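Local coordinates for hypothetical protein BP2299 (Bordetella pertussis Tohama I, PDB 2FQP), which is of unknown function but has a cupin double-stranded beta-helix fold and binds a zinc ion, at residues Leu50-Pro55 with Val59-Thr64; Pro9-Gln12 with Val18-Thr21. All coordinates share one frame; numbering follows the deposited sequence.

Contact 1: residues Leu50-Pro55 with Val59-Thr64; sequences LLLETP and VTSQLT
Four backbone hydrogen bonds join Leu-50 and Leu-52 to Ser-61 and Val-59. Leu-50 and Ser-61 bond in both directions, Leu-50 N to Ser-61 O at 2.9 Å and Ser-61 N to Leu-50 O at 2.8 Å. Leu-52 N gives Val-59 O a nearly straight bond, 175° at the hydrogen. The return bond, Val-59 N to Leu-52 O, is longer at 3.1 Å. Between these two pairs sits Leu-51 with Thr-60, a non-hydrogen-bonded pair. Here CA-H...O contacts run from Thr-60 CA to Leu-50 O and from Leu-51 CA to Val-59 O. The segments belong to an antiparallel hairpin of strands 48-54 and 57-63, at one edge of a sheet in the cupin double-stranded beta-helix.

Apolar contacts lie mostly on the face of Leu-50, Leu-52, Val-59 and Ser-61. Leu-50 CD1 meets Leu-63 CD2 at 3.7 Å, and Phe-87 lies against both leucines. Leu-52 turns CD1 over Ser-61 CB (3.8 Å), while its CB touches Val-59 CG2. On the other face, chi1 of Leu-51 (177°) sets CG beside the carbonyl carbon, and chi2 (56°) then places Leu-51 CD1 3.4 Å from Val-59 O.

Contact 2: residues Pro9-Gln12 with Val18-Thr21; sequences PTVQ and VKVT
Val-11 and Thr-21 face each other as an antiparallel non-hydrogen-bonded pair, with their CA atoms 4.3 Å apart. The two side chains are on the same face of the sheet and meet at an oblique angle. Val-11 CG2 does the touching and lies 3.8 Å from Thr-21 OG1. The same methyl, Val-11 CG2, lies 3.9 Å from Lys-19 CE. The lysine is fully extended, and it passes the valine at about a right angle. The contact is made by CE, next to the amino group, and not by NZ. The other branch of Thr-21 is used as well. With OG1 beside the backbone N (chi1 -59°), Thr-21 CG2 stands anti to that N and comes 3.7 Å from Pro-9 CB.

One backbone hydrogen bond joins the two segments. Gln-12 N gives it to Val-20 O at 2.8 Å, bent to 148° at the hydrogen. Thr-21 CA adds a CA-H...O contact to Thr-10 O at 3.4 Å. Thr-10 also bonds to Glu-22 through the backbone. Val-20 bonds to Ile-13 as well as to Gln-12, consistent with a classic beta bulge with Gln-12 and Ile-13 opposite Val-20.

Further out, strand 87-94 flanks 18-21: Lys-19 bonds through its backbone to Glu-93, and Thr-21 to Glu-91. The buried Val-20 packs on Val-90 and Ile-92. The amide of Gln-12 is held by the second subunit, with OE1 bonded to Ser-68 OG and NE2 to Gly-66 O of that chain. Both ends of the amide are thus used, which should fix its rotation. Val-20 also packs on Ser-68 of the second subunit. The arrangement is a beta hairpin of a cupin sheet, with strand 8-14 outermost within the chain, and is part of the interface between the two subunits.

In the fold
Both contacts lie in antiparallel hairpins, but in different sheets of the cupin fold. Contact 2 comes first in the chain and closes before contact 1 opens. They lie on opposite sides of the centre of the chain. Their centres are 21 Å apart, and their nearest atoms are about 12 Å apart. Strand 87-94 packs against residues of both. His-34, His-36 and His-77 bind the zinc ion. The side chain of Leu-52 in contact 1 is about 7 Å from the zinc ion. The side chain of Thr-21 in contact 2 is about 10 Å from the zinc ion. The side chain of Leu-50 is about 4 Å from a bound acetate ion, probably from the crystallisation liquor.

Contact 1: residues Leu50-Pro55 with Val59-Thr64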
ATOM      1  N   LEU A  50      -1.234 -12.211  11.270  1.00 12.91           N
ATOM      2  CA  LEU A  50      -0.047 -12.840  10.747  1.00 13.77           C
ATOM      3  C   LEU A  50       0.733 -13.341  11.937  1.00 16.48           C
ATOM      4  O   LEU A  50       0.642 -12.758  13.023  1.00 13.49           O
ATOM      5  CB  LEU A  50       0.817 -11.864   9.947  1.00 15.58           C
ATOM      6  CG  LEU A  50       0.325 -11.518   8.532  1.00 15.36           C
ATOM      7  CD1 LEU A  50       1.373 -10.682   7.895  1.00 16.99           C
ATOM      8  CD2 LEU A  50      -0.014 -12.709   7.686  1.00 17.81           C
ATOM      9  N   LEU A  51       1.475 -14.430  11.732  1.00 12.82           N
ATOM     10  CA  LEU A  51       2.284 -14.995  12.785  1.00 15.48           C
ATOM     11  C   LEU A  51       3.711 -14.658  12.408  1.00 14.10           C
ATOM     12  O   LEU A  51       4.167 -15.031  11.318  1.00 14.23           O
ATOM     13  CB  LEU A  51       2.051 -16.502  12.875  1.00 13.72           C
ATOM     14  CG  LEU A  51       2.896 -17.274  13.891  1.00 18.46           C
ATOM     15  CD1 LEU A  51       2.721 -16.702  15.268  1.00 23.70           C
ATOM     16  CD2 LEU A  51       2.497 -18.741  13.884  1.00 25.99           C
ATOM     17  N   LEU A  52       4.390 -13.914  13.267  1.00 12.15           N
ATOM     18  CA  LEU A  52       5.758 -13.461  12.975  1.00 12.51           C
ATOM     19  C   LEU A  52       6.749 -14.209  13.840  1.00 12.58           C
ATOM     20  O   LEU A  52       6.674 -14.164  15.075  1.00 11.16           O
ATOM     21  CB  LEU A  52       5.902 -11.965  13.192  1.00 14.73           C
ATOM     22  CG  LEU A  52       4.872 -11.070  12.514  1.00 20.52           C
ATOM     23  CD1 LEU A  52       4.940  -9.648  13.089  1.00 28.21           C
ATOM     24  CD2 LEU A  52       5.103 -11.097  11.025  1.00 24.43           C
ATOM     25  N   GLU A  53       7.663 -14.926  13.187  1.00 13.26           N
ATOM     26  CA  GLU A  53       8.726 -15.696  13.888  1.00 13.49           C
ATOM     27  C   GLU A  53      10.024 -14.938  13.787  1.00 13.76           C
ATOM     28  O   GLU A  53      10.481 -14.637  12.704  1.00 15.17           O
ATOM     29  CB  GLU A  53       8.913 -17.050  13.241  1.00 15.77           C
ATOM     30  CG  GLU A  53       7.662 -17.905  13.350  1.00 14.25           C
ATOM     31  CD  GLU A  53       7.843 -19.341  12.865  1.00 18.25           C
ATOM     32  OE1 GLU A  53       8.549 -19.590  11.849  1.00 14.86           O
ATOM     33  OE2 GLU A  53       7.224 -20.223  13.487  1.00 20.87           O
ATOM     34  N   THR A  54      10.578 -14.586  14.923  1.00 15.60           N
ATOM     35  CA  THR A  54      11.805 -13.845  14.980  1.00 15.48           C
ATOM     36  C   THR A  54      12.737 -14.666  15.836  1.00 17.01           C
ATOM     37  O   THR A  54      12.344 -15.690  16.406  1.00 15.10           O
ATOM     38  CB  THR A  54      11.545 -12.453  15.578  1.00 16.39           C
ATOM     39  OG1 THR A  54      11.037 -12.602  16.911  1.00 15.46           O
ATOM     40  CG2 THR A  54      10.544 -11.712  14.745  1.00 19.64           C
ATOM     41  N   PRO A  55      14.013 -14.295  15.854  1.00 17.25           N
ATOM     42  CA  PRO A  55      14.956 -15.058  16.636  1.00 17.93           C
ATOM     43  C   PRO A  55      14.523 -15.298  18.103  1.00 16.78           C
ATOM     44  O   PRO A  55      14.808 -16.340  18.650  1.00 17.05           O
ATOM     45  CB  PRO A  55      16.222 -14.205  16.553  1.00 15.44           C
ATOM     46  CG  PRO A  55      16.159 -13.569  15.234  1.00 18.53           C
ATOM     47  CD  PRO A  55      14.671 -13.199  15.110  1.00 16.80           C
ATOM     48  N   VAL A  59       4.962 -14.228  17.624  1.00 16.39           N
ATOM     49  CA  VAL A  59       3.832 -13.397  18.047  1.00 15.98           C
ATOM     50  C   VAL A  59       2.788 -13.318  16.972  1.00 17.90           C
ATOM     51  O   VAL A  59       3.109 -13.331  15.793  1.00 16.12           O
ATOM     52  CB  VAL A  59       4.279 -11.957  18.321  1.00 19.74           C
ATOM     53  CG1 VAL A  59       5.276 -11.938  19.437  1.00 18.22           C
ATOM     54  CG2 VAL A  59       4.921 -11.322  17.053  1.00 19.82           C
ATOM     55  N   THR A  60       1.537 -13.216  17.402  1.00 14.85           N
ATOM     56  CA  THR A  60       0.429 -12.924  16.516  1.00 15.68           C
ATOM     57  C   THR A  60       0.296 -11.427  16.386  1.00 17.73           C
ATOM     58  O   THR A  60       0.212 -10.714  17.401  1.00 17.36           O
ATOM     59  CB  THR A  60      -0.862 -13.493  17.089  1.00 15.62           C
ATOM     60  OG1 THR A  60      -0.731 -14.917  17.224  1.00 20.94           O
ATOM     61  CG2 THR A  60      -2.026 -13.169  16.167  1.00 14.49           C
ATOM     62  N   SER A  61       0.310 -10.929  15.142  1.00 18.01           N
ATOM     63  CA  SER A  61       0.109  -9.502  14.884  1.00 18.25           C
ATOM     64  C   SER A  61      -1.173  -9.303  14.062  1.00 16.12           C
ATOM     65  O   SER A  61      -1.401 -10.024  13.115  1.00 15.36           O
ATOM     66  CB  SER A  61       1.317  -8.920  14.153  1.00 19.89           C
ATOM     67  OG  SER A  61       1.088  -7.574  13.818  1.00 25.89           O
ATOM     68  N   GLN A  62      -2.017  -8.351  14.461  1.00 14.92           N
ATOM     69  CA  GLN A  62      -3.314  -8.155  13.828  1.00 14.67           C
ATOM     70  C   GLN A  62      -3.218  -7.063  12.786  1.00 15.75           C
ATOM     71  O   GLN A  62      -2.925  -5.930  13.118  1.00 14.62           O
ATOM     72  CB  GLN A  62      -4.367  -7.727  14.843  1.00 15.12           C
ATOM     73  CG  GLN A  62      -4.687  -8.747  15.847  1.00 16.53           C
ATOM     74  CD  GLN A  62      -5.352  -9.963  15.274  1.00 15.26           C
ATOM     75  OE1 GLN A  62      -6.042  -9.896  14.241  1.00 21.45           O
ATOM     76  NE2 GLN A  62      -5.147 -11.105  15.935  1.00 20.56           N
ATOM     77  N   LEU A  63      -3.395  -7.424  11.528  1.00 12.93           N
ATOM     78  CA  LEU A  63      -3.315  -6.452  10.465  1.00 11.77           C
ATOM     79  C   LEU A  63      -4.722  -6.013  10.018  1.00 13.69           C
ATOM     80  O   LEU A  63      -5.669  -6.804  10.041  1.00 13.36           O
ATOM     81  CB  LEU A  63      -2.544  -7.037   9.295  1.00 12.34           C
ATOM     82  CG  LEU A  63      -1.033  -6.894   9.341  1.00 14.87           C
ATOM     83  CD1 LEU A  63      -0.457  -7.590  10.567  1.00 15.87           C
ATOM     84  CD2 LEU A  63      -0.417  -7.430   8.062  1.00 13.93           C
ATOM     85  N   THR A  64      -4.836  -4.767   9.578  1.00 12.64           N
ATOM     86  CA  THR A  64      -6.094  -4.244   9.057  1.00 12.57           C
ATOM     87  C   THR A  64      -5.865  -3.812   7.633  1.00 13.21           C
ATOM     88  O   THR A  64      -4.907  -3.061   7.350  1.00  9.78           O
ATOM     89  CB  THR A  64      -6.563  -3.050   9.873  1.00 14.98           C
ATOM     90  OG1 THR A  64      -6.732  -3.481  11.215  1.00 13.55           O
ATOM     91  CG2 THR A  64      -7.867  -2.507   9.374  1.00 14.44           C
TER

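Contact 2: residues Pro9-Gln12 with Val18-Thr21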
ATOM      1  N   PRO A   9       5.441 -14.010  -4.372  1.00 13.13           N
ATOM      2  CA  PRO A   9       5.714 -12.585  -4.636  1.00 13.04           C
ATOM      3  C   PRO A   9       5.486 -12.205  -6.100  1.00 15.02           C
ATOM      4  O   PRO A   9       5.905 -12.954  -6.985  1.00 16.33           O
ATOM      5  CB  PRO A   9       7.183 -12.453  -4.267  1.00 13.60           C
ATOM      6  CG  PRO A   9       7.771 -13.847  -4.575  1.00 11.79           C
ATOM      7  CD  PRO A   9       6.653 -14.840  -4.507  1.00 11.22           C
ATOM      8  N   THR A  10       4.780 -11.095  -6.346  1.00 13.44           N
ATOM      9  CA  THR A  10       4.698 -10.490  -7.666  1.00 11.08           C
ATOM     10  C   THR A  10       5.216  -9.061  -7.605  1.00 12.04           C
ATOM     11  O   THR A  10       4.656  -8.235  -6.885  1.00 12.77           O
ATOM     12  CB  THR A  10       3.274 -10.489  -8.170  1.00 13.01           C
ATOM     13  OG1 THR A  10       2.818 -11.849  -8.213  1.00 13.12           O
ATOM     14  CG2 THR A  10       3.189  -9.854  -9.549  1.00 15.06           C
ATOM     15  N   VAL A  11       6.299  -8.769  -8.330  1.00 13.48           N
ATOM     16  CA  VAL A  11       6.848  -7.396  -8.339  1.00 12.80           C
ATOM     17  C   VAL A  11       5.994  -6.489  -9.210  1.00 13.63           C
ATOM     18  O   VAL A  11       5.854  -6.722 -10.421  1.00 14.30           O
ATOM     19  CB  VAL A  11       8.344  -7.387  -8.772  1.00 14.50           C
ATOM     20  CG1 VAL A  11       8.898  -5.977  -8.802  1.00 16.21           C
ATOM     21  CG2 VAL A  11       9.131  -8.275  -7.822  1.00 17.63           C
ATOM     22  N   GLN A  12       5.387  -5.474  -8.597  1.00 11.61           N
ATOM     23  CA  GLN A  12       4.541  -4.501  -9.313  1.00 11.68           C
ATOM     24  C   GLN A  12       5.270  -3.279  -9.880  1.00  9.98           C
ATOM     25  O   GLN A  12       4.883  -2.772 -10.943  1.00 12.72           O
ATOM     26  CB  GLN A  12       3.372  -4.079  -8.408  1.00 11.53           C
ATOM     27  CG  GLN A  12       2.408  -5.219  -8.102  1.00 12.16           C
ATOM     28  CD  GLN A  12       1.209  -4.760  -7.282  1.00 12.43           C
ATOM     29  OE1 GLN A  12       1.216  -3.651  -6.798  1.00 15.18           O
ATOM     30  NE2 GLN A  12       0.151  -5.584  -7.200  1.00 10.89           N
ATOM     31  N   VAL A  18      12.049   2.688  -5.465  1.00 11.68           N
ATOM     32  CA  VAL A  18      11.267   1.684  -4.723  1.00 12.28           C
ATOM     33  C   VAL A  18      11.182   0.368  -5.460  1.00 11.35           C
ATOM     34  O   VAL A  18      11.353   0.295  -6.678  1.00 12.06           O
ATOM     35  CB  VAL A  18       9.800   2.199  -4.431  1.00 13.51           C
ATOM     36  CG1 VAL A  18       9.827   3.374  -3.494  1.00 21.62           C
ATOM     37  CG2 VAL A  18       9.089   2.551  -5.707  1.00 18.62           C
ATOM     38  N   LYS A  19      10.973  -0.691  -4.692  1.00 11.34           N
ATOM     39  CA  LYS A  19      10.554  -1.970  -5.198  1.00 11.80           C
ATOM     40  C   LYS A  19       9.266  -2.322  -4.469  1.00 11.73           C
ATOM     41  O   LYS A  19       9.252  -2.403  -3.251  1.00 13.74           O
ATOM     42  CB  LYS A  19      11.599  -3.048  -4.916  1.00 12.01           C
ATOM     43  CG  LYS A  19      11.281  -4.407  -5.582  1.00  9.90           C
ATOM     44  CD  LYS A  19      12.293  -5.447  -5.129  1.00 17.94           C
ATOM     45  CE  LYS A  19      12.073  -6.830  -5.712  1.00 20.85           C
ATOM     46  NZ  LYS A  19      13.169  -7.749  -5.234  1.00 20.14           N
ATOM     47  N   VAL A  20       8.204  -2.553  -5.222  1.00 10.05           N
ATOM     48  CA  VAL A  20       6.894  -2.821  -4.648  1.00 10.06           C
ATOM     49  C   VAL A  20       6.508  -4.226  -5.043  1.00  9.29           C
ATOM     50  O   VAL A  20       6.405  -4.524  -6.212  1.00 10.90           O
ATOM     51  CB  VAL A  20       5.838  -1.813  -5.154  1.00  9.16           C
ATOM     52  CG1 VAL A  20       4.480  -2.099  -4.576  1.00 11.01           C
ATOM     53  CG2 VAL A  20       6.259  -0.409  -4.842  1.00 11.17           C
ATOM     54  N   THR A  21       6.265  -5.069  -4.047  1.00 10.94           N
ATOM     55  CA  THR A  21       5.998  -6.468  -4.244  1.00 10.78           C
ATOM     56  C   THR A  21       4.666  -6.811  -3.566  1.00 11.97           C
ATOM     57  O   THR A  21       4.484  -6.480  -2.415  1.00 11.34           O
ATOM     58  CB  THR A  21       7.137  -7.327  -3.666  1.00 13.51           C
ATOM     59  OG1 THR A  21       8.392  -6.983  -4.309  1.00 12.48           O
ATOM     60  CG2 THR A  21       6.857  -8.825  -3.884  1.00 12.13           C
TER